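Local coordinates for protein uncharacterized esterase YxiM (Bacillus subtilis, PDB 2O14) that probably acts as a hydrolase of the GDSL lipolytic family, most likely an esterase, though its substrate is unknown, at residues 107-115 / 202-210; 161-172 / 227-238. All coordinates share one frame; numbering follows the deposited sequence.

Contact 1: 107-115 / 202-210; sequences GVFQVINMT and VRNMASGGQ
Ile112 meets Met205 where an edge strand of the five-stranded antiparallel sheet of the galactose-binding-like domain, 108-115, lies against the edge of the parallel sheet of the SGNH hydrolase domain. The chain turns a corner at Val111. There a classic beta bulge sets Gln110 and Val111 both opposite Val103. Met205, a selenomethionine here, can be followed from CB outward. CG stands beside the backbone N (chi1 -52°), and bends at chi2 and chi3 bring SE and CE up to the backbone of Phe109 and Gln110. SE lies 3.7 Å from Gln110 O. CE ends among Phe109 O, Gln110 O and two side chains, 4.1 Å from Phe109 CB and 3.9 Å from Ile112 CG1. The Ile112 and Met205 side chains cross at about a right angle. Ile112 CG2 lies on the loop after the strand, 3.6 Å from Ala206 O and 3.9 Å from Ser207 CB. Ala206 N donates to Asn204 OD1, which makes an Asx turn. On the polar side, Arg203 NH2 gives a weak hydrogen bond to Gln110 OE1, bent to 122° at the hydrogen. The amide and guanidinium planes stand 74° apart. Gln110 NE2 is held by Ala105 O and Tyr227 OH. Helix 220-225 touches Phe109 and Met205. One water joins the backbones: it accepts from Ile112 N at 2.9 Å and donates to Asn204 O at 2.8 Å.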
loop_
_atom_site.group_PDB
_atom_site.type_symbol
_atom_site.label_atom_id
_atom_site.label_comp_id
_atom_site.label_asym_id
_atom_site.label_seq_id
_atom_site.Cartn_x
_atom_site.Cartn_y
_atom_site.Cartn_z
ATOM N N GLY A 107 10.222 -10.930 5.640
ATOM C CA GLY A 107 10.538 -9.975 6.691
ATOM C C GLY A 107 10.031 -8.546 6.584
ATOM O O GLY A 107 10.382 -7.713 7.426
ATOM N N VAL A 108 9.210 -8.245 5.581
ATOM C CA VAL A 108 8.690 -6.884 5.420
ATOM C C VAL A 108 7.250 -6.849 4.915
ATOM O O VAL A 108 6.741 -7.843 4.393
ATOM C CB VAL A 108 9.549 -6.057 4.433
ATOM C CG1 VAL A 108 10.981 -5.961 4.936
ATOM C CG2 VAL A 108 9.517 -6.689 3.050
ATOM N N PHE A 109 6.595 -5.701 5.072
ATOM C CA PHE A 109 5.226 -5.549 4.596
ATOM C C PHE A 109 5.181 -5.677 3.075
ATOM O O PHE A 109 6.099 -5.225 2.383
ATOM C CB PHE A 109 4.675 -4.177 4.983
ATOM C CG PHE A 109 4.283 -4.062 6.425
ATOM C CD1 PHE A 109 3.340 -4.926 6.973
ATOM C CD2 PHE A 109 4.813 -3.058 7.226
ATOM C CE1 PHE A 109 2.923 -4.791 8.299
ATOM C CE2 PHE A 109 4.404 -2.911 8.555
ATOM C CZ PHE A 109 3.454 -3.780 9.092
ATOM N N GLN A 110 4.118 -6.290 2.561
ATOM C CA GLN A 110 3.938 -6.444 1.119
ATOM C C GLN A 110 2.620 -5.775 0.707
ATOM O O GLN A 110 2.548 -5.123 -0.337
ATOM C CB GLN A 110 3.904 -7.921 0.730
ATOM C CG GLN A 110 5.169 -8.722 1.050
ATOM C CD GLN A 110 6.358 -8.343 0.184
ATOM O OE1 GLN A 110 6.198 -7.939 -0.966
ATOM N NE2 GLN A 110 7.560 -8.502 0.725
ATOM N N VAL A 111 1.576 -5.948 1.517
ATOM C CA VAL A 111 0.274 -5.335 1.240
ATOM C C VAL A 111 -0.191 -4.635 2.518
ATOM O O VAL A 111 -0.151 -5.226 3.596
ATOM C CB VAL A 111 -0.800 -6.383 0.826
ATOM C CG1 VAL A 111 -2.075 -5.669 0.383
ATOM C CG2 VAL A 111 -0.277 -7.264 -0.308
ATOM N N ILE A 112 -0.641 -3.389 2.399
ATOM C CA ILE A 112 -1.058 -2.639 3.577
ATOM C C ILE A 112 -2.558 -2.484 3.809
ATOM O O ILE A 112 -3.300 -2.046 2.931
ATOM C CB ILE A 112 -0.438 -1.210 3.580
ATOM C CG1 ILE A 112 1.094 -1.288 3.559
ATOM C CG2 ILE A 112 -0.916 -0.443 4.807
ATOM C CD1 ILE A 112 1.710 -1.994 4.771
ATOM N N ASN A 113 -2.983 -2.843 5.016
ATOM C CA ASN A 113 -4.368 -2.711 5.455
ATOM C C ASN A 113 -5.499 -3.155 4.533
ATOM O O ASN A 113 -6.340 -2.342 4.143
ATOM C CB ASN A 113 -4.631 -1.258 5.881
ATOM C CG ASN A 113 -3.847 -0.860 7.122
ATOM O OD1 ASN A 113 -3.534 0.312 7.315
ATOM N ND2 ASN A 113 -3.541 -1.834 7.978
HETATM N N MSE A 114 -5.531 -4.439 4.196
HETATM C CA MSE A 114 -6.616 -4.974 3.386
HETATM C C MSE A 114 -7.777 -5.072 4.386
HETATM O O MSE A 114 -7.547 -5.291 5.577
HETATM C CB MSE A 114 -6.254 -6.369 2.862
HETATM C CG MSE A 114 -5.082 -6.406 1.889
HETATM SE SE MSE A 114 -4.463 -8.239 1.605
HETATM C CE MSE A 114 -3.925 -8.574 3.433
ATOM N N THR A 115 -9.013 -4.905 3.926
ATOM C CA THR A 115 -10.153 -4.984 4.843
ATOM C C THR A 115 -11.287 -5.844 4.300
ATOM O O THR A 115 -11.368 -6.093 3.095
ATOM C CB THR A 115 -10.725 -3.576 5.166
ATOM O OG1 THR A 115 -11.335 -3.023 3.993
ATOM C CG2 THR A 115 -9.617 -2.635 5.649
ATOM N N VAL A 202 2.378 -0.695 -9.538
ATOM C CA VAL A 202 2.066 0.299 -8.528
ATOM C C VAL A 202 1.870 -0.394 -7.186
ATOM O O VAL A 202 0.996 -1.243 -7.047
ATOM C CB VAL A 202 0.775 1.082 -8.875
ATOM C CG1 VAL A 202 0.478 2.092 -7.784
ATOM C CG2 VAL A 202 0.930 1.785 -10.214
ATOM N N ARG A 203 2.699 -0.051 -6.208
ATOM C CA ARG A 203 2.564 -0.633 -4.879
ATOM C C ARG A 203 2.239 0.502 -3.912
ATOM O O ARG A 203 3.119 1.250 -3.491
ATOM C CB ARG A 203 3.855 -1.351 -4.464
ATOM C CG ARG A 203 4.197 -2.570 -5.320
ATOM C CD ARG A 203 5.515 -3.201 -4.874
ATOM N NE ARG A 203 5.408 -3.815 -3.553
ATOM C CZ ARG A 203 5.093 -5.087 -3.336
ATOM N NH1 ARG A 203 4.857 -5.897 -4.358
ATOM N NH2 ARG A 203 4.996 -5.544 -2.095
ATOM N N ASN A 204 0.958 0.624 -3.577
ATOM C CA ASN A 204 0.475 1.669 -2.683
ATOM C C ASN A 204 0.651 1.255 -1.226
ATOM O O ASN A 204 -0.196 0.558 -0.661
ATOM C CB ASN A 204 -1.003 1.944 -2.969
ATOM C CG ASN A 204 -1.510 3.180 -2.266
ATOM O OD1 ASN A 204 -0.801 3.780 -1.468
ATOM N ND2 ASN A 204 -2.743 3.569 -2.562
HETATM N N MSE A 205 1.744 1.712 -0.621
HETATM C CA MSE A 205 2.070 1.377 0.767
HETATM C C MSE A 205 1.567 2.384 1.795
HETATM O O MSE A 205 1.881 2.275 2.978
HETATM C CB MSE A 205 3.588 1.219 0.923
HETATM C CG MSE A 205 4.227 0.264 -0.076
HETATM SE SE MSE A 205 3.352 -1.490 -0.152
HETATM C CE MSE A 205 4.148 -2.299 1.432
ATOM N N ALA A 206 0.787 3.361 1.348
ATOM C CA ALA A 206 0.251 4.383 2.240
ATOM C C ALA A 206 -0.688 3.740 3.252
ATOM O O ALA A 206 -1.207 2.646 3.018
ATOM C CB ALA A 206 -0.494 5.439 1.428
ATOM N N SER A 207 -0.900 4.411 4.381
ATOM C CA SER A 207 -1.790 3.892 5.417
ATOM C C SER A 207 -2.569 5.024 6.082
ATOM O O SER A 207 -2.069 6.142 6.213
ATOM C CB SER A 207 -0.989 3.127 6.473
ATOM O OG SER A 207 -0.076 3.974 7.140
ATOM N N GLY A 208 -3.792 4.726 6.508
ATOM C CA GLY A 208 -4.620 5.738 7.138
ATOM C C GLY A 208 -4.053 6.355 8.404
ATOM O O GLY A 208 -3.570 5.648 9.289
ATOM N N GLY A 209 -4.112 7.683 8.483
ATOM C CA GLY A 209 -3.623 8.396 9.653
ATOM C C GLY A 209 -2.118 8.435 9.854
ATOM O O GLY A 209 -1.651 8.828 10.923
ATOM N N GLN A 210 -1.352 8.063 8.833
ATOM C CA GLN A 210 0.103 8.044 8.956
ATOM C C GLN A 210 0.777 9.408 8.815
ATOM O O GLN A 210 0.282 10.307 8.126
ATOM C CB GLN A 210 0.709 7.071 7.939
ATOM C CG GLN A 210 2.188 6.769 8.185
ATOM C CD GLN A 210 2.435 6.177 9.561
ATOM O OE1 GLN A 210 2.628 4.962 9.716
ATOM N NE2 GLN A 210 2.405 7.029 10.575
HETATM O O HOH W 1 -0.603 -2.127 -0.169
#

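Contact 2: 161-172 / 227-238; sequences TNRTIYVGGDST and YIKPGDYFMLQL
Ile165 packs on Tyr233 and Met235 on one face of a parallel strand pair, with Ile165 CD1 at the edge of the Tyr233 ring, 3.5 Å from Tyr233 CB. On the other face, Tyr166 CD2 meets Ile228 CG1 at 3.7 Å. Thr164 CG2 covers one face of the Tyr166 ring. Strands 164-169 and 233-237 run 17° apart, and the backbone bond from Tyr166 N to Tyr233 O is 2.7 Å. Gly168 leaves room for the Leu236 and Phe234 side chains.

Asp232 begins the polar edge. Its OD1 takes Thr164 N at 2.7 Å from above the carboxylate plane, and its OD2 takes Lys229 N. A water gathers Thr161 OG1, Tyr166 OH, Tyr227 O and Asp232 OD2. The extended Arg163 chain brings NE 2.9 Å from Gly231 O, which lies in the guanidinium plane. At the far end Asp170 OD1 receives both Thr172 N, closing an Asx turn, and Thr172 OG1. Ser171, the nucleophile by similarity, sits in that turn.

The pair makes the second and third strands of the five-stranded parallel sheet of the SGNH hydrolase fold. Thr164 and Tyr166 touch Arg203 of strand 201-204, Tyr233 and Met235 lie on Ile273 of strand 271-275, and Tyr227 reaches strand 120-127.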
loop_
_atom_site.group_PDB
_atom_site.type_symbol
_atom_site.label_atom_id
_atom_site.label_comp_id
_atom_site.label_asym_id
_atom_site.label_seq_id
_atom_site.Cartn_x
_atom_site.Cartn_y
_atom_site.Cartn_z
ATOM N N THR A 161 12.698 -7.553 -9.443
ATOM C CA THR A 161 11.414 -6.870 -9.534
ATOM C C THR A 161 11.254 -6.097 -10.834
ATOM O O THR A 161 12.242 -5.696 -11.457
ATOM C CB THR A 161 11.253 -5.857 -8.395
ATOM O OG1 THR A 161 12.267 -4.852 -8.523
ATOM C CG2 THR A 161 11.394 -6.535 -7.039
ATOM N N ASN A 162 10.003 -5.888 -11.240
ATOM C CA ASN A 162 9.712 -5.110 -12.438
ATOM C C ASN A 162 9.731 -3.640 -12.027
ATOM O O ASN A 162 9.725 -3.325 -10.834
ATOM C CB ASN A 162 8.330 -5.458 -12.999
ATOM C CG ASN A 162 8.305 -6.797 -13.712
ATOM O OD1 ASN A 162 9.146 -7.070 -14.568
ATOM N ND2 ASN A 162 7.333 -7.635 -13.370
ATOM N N ARG A 163 9.760 -2.742 -13.005
ATOM C CA ARG A 163 9.767 -1.315 -12.710
ATOM C C ARG A 163 8.522 -1.021 -11.873
ATOM O O ARG A 163 7.420 -1.455 -12.216
ATOM C CB ARG A 163 9.743 -0.520 -14.005
ATOM C CG ARG A 163 10.221 0.900 -13.852
ATOM C CD ARG A 163 10.360 1.549 -15.207
ATOM N NE ARG A 163 10.867 2.909 -15.105
ATOM C CZ ARG A 163 11.063 3.701 -16.152
ATOM N NH1 ARG A 163 10.792 3.255 -17.374
ATOM N NH2 ARG A 163 11.516 4.934 -15.978
ATOM N N THR A 164 8.689 -0.285 -10.780
ATOM C CA THR A 164 7.556 -0.019 -9.905
ATOM C C THR A 164 7.483 1.379 -9.316
ATOM O O THR A 164 8.500 2.029 -9.095
ATOM C CB THR A 164 7.563 -0.994 -8.709
ATOM O OG1 THR A 164 7.741 -2.337 -9.180
ATOM C CG2 THR A 164 6.255 -0.893 -7.928
ATOM N N ILE A 165 6.256 1.821 -9.058
ATOM C CA ILE A 165 6.006 3.108 -8.426
ATOM C C ILE A 165 5.608 2.751 -6.993
ATOM O O ILE A 165 4.547 2.159 -6.779
ATOM C CB ILE A 165 4.809 3.852 -9.047
ATOM C CG1 ILE A 165 5.044 4.109 -10.536
ATOM C CG2 ILE A 165 4.589 5.175 -8.309
ATOM C CD1 ILE A 165 6.179 5.048 -10.807
ATOM N N TYR A 166 6.452 3.083 -6.020
ATOM C CA TYR A 166 6.133 2.795 -4.623
ATOM C C TYR A 166 5.476 4.042 -4.046
ATOM O O TYR A 166 6.071 5.124 -4.054
ATOM C CB TYR A 166 7.405 2.457 -3.844
ATOM C CG TYR A 166 8.047 1.164 -4.287
ATOM C CD1 TYR A 166 7.641 -0.058 -3.751
ATOM C CD2 TYR A 166 9.030 1.157 -5.273
ATOM C CE1 TYR A 166 8.202 -1.256 -4.187
ATOM C CE2 TYR A 166 9.593 -0.035 -5.718
ATOM C CZ TYR A 166 9.175 -1.236 -5.172
ATOM O OH TYR A 166 9.727 -2.411 -5.621
ATOM N N VAL A 167 4.252 3.897 -3.550
ATOM C CA VAL A 167 3.529 5.039 -3.007
ATOM C C VAL A 167 3.471 5.099 -1.484
ATOM O O VAL A 167 3.130 4.118 -0.819
ATOM C CB VAL A 167 2.076 5.078 -3.537
ATOM C CG1 VAL A 167 1.410 6.390 -3.141
ATOM C CG2 VAL A 167 2.062 4.910 -5.047
ATOM N N GLY A 168 3.807 6.267 -0.943
ATOM C CA GLY A 168 3.747 6.478 0.490
ATOM C C GLY A 168 2.695 7.544 0.747
ATOM O O GLY A 168 2.543 8.467 -0.058
ATOM N N GLY A 169 1.951 7.430 1.842
ATOM C CA GLY A 169 0.936 8.433 2.118
ATOM C C GLY A 169 0.036 8.105 3.290
ATOM O O GLY A 169 0.333 7.204 4.079
ATOM N N ASP A 170 -1.067 8.844 3.398
ATOM C CA ASP A 170 -2.034 8.656 4.476
ATOM C C ASP A 170 -3.405 8.204 3.959
ATOM O O ASP A 170 -3.503 7.534 2.929
ATOM C CB ASP A 170 -2.197 9.955 5.273
ATOM C CG ASP A 170 -2.519 11.151 4.385
ATOM O OD1 ASP A 170 -3.263 10.974 3.398
ATOM O OD2 ASP A 170 -2.042 12.269 4.684
ATOM N N SER A 171 -4.458 8.587 4.681
ATOM C CA SER A 171 -5.834 8.237 4.332
ATOM C C SER A 171 -6.311 8.753 2.969
ATOM O O SER A 171 -7.209 8.162 2.357
ATOM C CB SER A 171 -6.791 8.757 5.410
ATOM O OG SER A 171 -6.506 8.189 6.676
ATOM N N THR A 172 -5.737 9.855 2.496
ATOM C CA THR A 172 -6.151 10.399 1.205
ATOM C C THR A 172 -5.366 9.767 0.055
ATOM O O THR A 172 -5.635 10.053 -1.113
ATOM C CB THR A 172 -5.968 11.938 1.144
ATOM O OG1 THR A 172 -4.574 12.268 1.194
ATOM C CG2 THR A 172 -6.672 12.604 2.317
ATOM N N TYR A 227 13.074 -3.326 -1.798
ATOM C CA TYR A 227 13.040 -3.604 -3.231
ATOM C C TYR A 227 13.285 -2.444 -4.190
ATOM O O TYR A 227 13.701 -2.668 -5.325
ATOM C CB TYR A 227 11.695 -4.241 -3.594
ATOM C CG TYR A 227 11.344 -5.454 -2.770
ATOM C CD1 TYR A 227 12.038 -6.653 -2.926
ATOM C CD2 TYR A 227 10.306 -5.410 -1.839
ATOM C CE1 TYR A 227 11.704 -7.784 -2.177
ATOM C CE2 TYR A 227 9.966 -6.540 -1.079
ATOM C CZ TYR A 227 10.667 -7.721 -1.256
ATOM O OH TYR A 227 10.333 -8.840 -0.523
ATOM N N ILE A 228 13.029 -1.214 -3.759
ATOM C CA ILE A 228 13.215 -0.072 -4.651
ATOM C C ILE A 228 14.639 -0.002 -5.208
ATOM O O ILE A 228 15.613 -0.208 -4.489
ATOM C CB ILE A 228 12.837 1.252 -3.940
ATOM C CG1 ILE A 228 12.490 2.317 -4.984
ATOM C CG2 ILE A 228 13.972 1.708 -3.048
ATOM C CD1 ILE A 228 11.808 3.552 -4.404
ATOM N N LYS A 229 14.748 0.280 -6.501
ATOM C CA LYS A 229 16.044 0.352 -7.170
ATOM C C LYS A 229 16.025 1.356 -8.322
ATOM O O LYS A 229 15.001 1.982 -8.596
ATOM C CB LYS A 229 16.421 -1.029 -7.711
ATOM C CG LYS A 229 15.373 -1.646 -8.628
ATOM C CD LYS A 229 15.817 -3.016 -9.142
ATOM C CE LYS A 229 14.697 -3.719 -9.895
ATOM N NZ LYS A 229 14.209 -2.929 -11.052
ATOM N N PRO A 230 17.166 1.526 -9.013
ATOM C CA PRO A 230 17.195 2.474 -10.128
ATOM C C PRO A 230 16.083 2.168 -11.126
ATOM O O PRO A 230 15.849 1.008 -11.483
ATOM C CB PRO A 230 18.585 2.260 -10.722
ATOM C CG PRO A 230 19.405 1.937 -9.518
ATOM C CD PRO A 230 18.510 0.972 -8.761
ATOM N N GLY A 231 15.394 3.215 -11.564
ATOM C CA GLY A 231 14.314 3.044 -12.513
ATOM C C GLY A 231 12.962 3.232 -11.857
ATOM O O GLY A 231 12.007 3.670 -12.506
ATOM N N ASP A 232 12.881 2.905 -10.569
ATOM C CA ASP A 232 11.635 3.036 -9.823
ATOM C C ASP A 232 11.395 4.460 -9.328
ATOM O O ASP A 232 12.282 5.317 -9.378
ATOM C CB ASP A 232 11.624 2.099 -8.607
ATOM C CG ASP A 232 11.751 0.635 -8.986
ATOM O OD1 ASP A 232 11.239 0.240 -10.055
ATOM O OD2 ASP A 232 12.353 -0.124 -8.198
ATOM N N TYR A 233 10.182 4.697 -8.841
ATOM C CA TYR A 233 9.805 5.993 -8.302
ATOM C C TYR A 233 9.175 5.818 -6.926
ATOM O O TYR A 233 8.388 4.892 -6.705
ATOM C CB TYR A 233 8.804 6.695 -9.227
ATOM C CG TYR A 233 9.424 7.286 -10.467
ATOM C CD1 TYR A 233 10.280 8.380 -10.389
ATOM C CD2 TYR A 233 9.147 6.758 -11.725
ATOM C CE1 TYR A 233 10.847 8.939 -11.535
ATOM C CE2 TYR A 233 9.706 7.309 -12.879
ATOM C CZ TYR A 233 10.555 8.400 -12.775
ATOM O OH TYR A 233 11.109 8.945 -13.914
ATOM N N PHE A 234 9.551 6.689 -5.995
ATOM C CA PHE A 234 8.975 6.669 -4.658
ATOM C C PHE A 234 8.069 7.892 -4.638
ATOM O O PHE A 234 8.545 9.021 -4.534
ATOM C CB PHE A 234 10.058 6.794 -3.584
ATOM C CG PHE A 234 9.516 6.959 -2.184
ATOM C CD1 PHE A 234 8.384 6.256 -1.766
ATOM C CD2 PHE A 234 10.164 7.786 -1.267
ATOM C CE1 PHE A 234 7.903 6.372 -0.452
ATOM C CE2 PHE A 234 9.694 7.909 0.051
ATOM C CZ PHE A 234 8.561 7.198 0.457
HETATM N N MSE A 235 6.768 7.666 -4.776
HETATM C CA MSE A 235 5.798 8.753 -4.782
HETATM C C MSE A 235 5.302 8.923 -3.359
HETATM O O MSE A 235 4.573 8.075 -2.837
HETATM C CB MSE A 235 4.653 8.411 -5.722
HETATM C CG MSE A 235 3.744 9.571 -6.031
HETATM SE SE MSE A 235 2.961 9.342 -7.774
HETATM C CE MSE A 235 4.109 10.542 -8.764
ATOM N N LEU A 236 5.705 10.028 -2.738
ATOM C CA LEU A 236 5.375 10.297 -1.344
ATOM C C LEU A 236 4.535 11.558 -1.100
ATOM O O LEU A 236 4.860 12.644 -1.585
ATOM C CB LEU A 236 6.698 10.365 -0.557
ATOM C CG LEU A 236 6.816 10.436 0.973
ATOM C CD1 LEU A 236 6.536 11.837 1.437
ATOM C CD2 LEU A 236 5.873 9.445 1.625
ATOM N N GLN A 237 3.441 11.400 -0.359
ATOM C CA GLN A 237 2.578 12.526 -0.011
ATOM C C GLN A 237 2.110 12.407 1.436
ATOM O O GLN A 237 1.214 11.617 1.750
ATOM C CB GLN A 237 1.348 12.618 -0.918
ATOM C CG GLN A 237 0.419 13.777 -0.512
ATOM C CD GLN A 237 -0.832 13.890 -1.362
ATOM O OE1 GLN A 237 -0.755 14.129 -2.567
ATOM N NE2 GLN A 237 -1.995 13.725 -0.734
ATOM N N LEU A 238 2.732 13.193 2.307
ATOM C CA LEU A 238 2.386 13.213 3.721
ATOM C C LEU A 238 2.360 14.671 4.154
ATOM O O LEU A 238 2.783 15.553 3.404
ATOM C CB LEU A 238 3.423 12.434 4.542
ATOM C CG LEU A 238 3.446 10.912 4.359
ATOM C CD1 LEU A 238 4.694 10.330 5.006
ATOM C CD2 LEU A 238 2.193 10.299 4.973
HETATM O O HOH W 2 11.493 -2.474 -7.619
HETATM O O HOH W 3 -1.057 13.297 2.101
#

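In the fold
Contact 1 joins the two domains; contact 2 lies within the hydrolase sheet. Their centres are about 11 Å apart, and strand 201-204 of contact 1 is the direct neighbour of strand 164-169. Met205 N to Val167 O, 2.8 Å, and Val167 N to Arg203 O, 2.9 Å, are probable hydrogen bonds between them. Both contacts lead to the probable active site. Gly208 CA lies 3.1 Å from the OG of Ser171, the nucleophile by similarity, and Gly209 N makes a weak hydrogen bond to that OG. The side chain of Thr172 is about 4 Å from that of His342, also assigned by similarity. The manganese site belongs to neither contact.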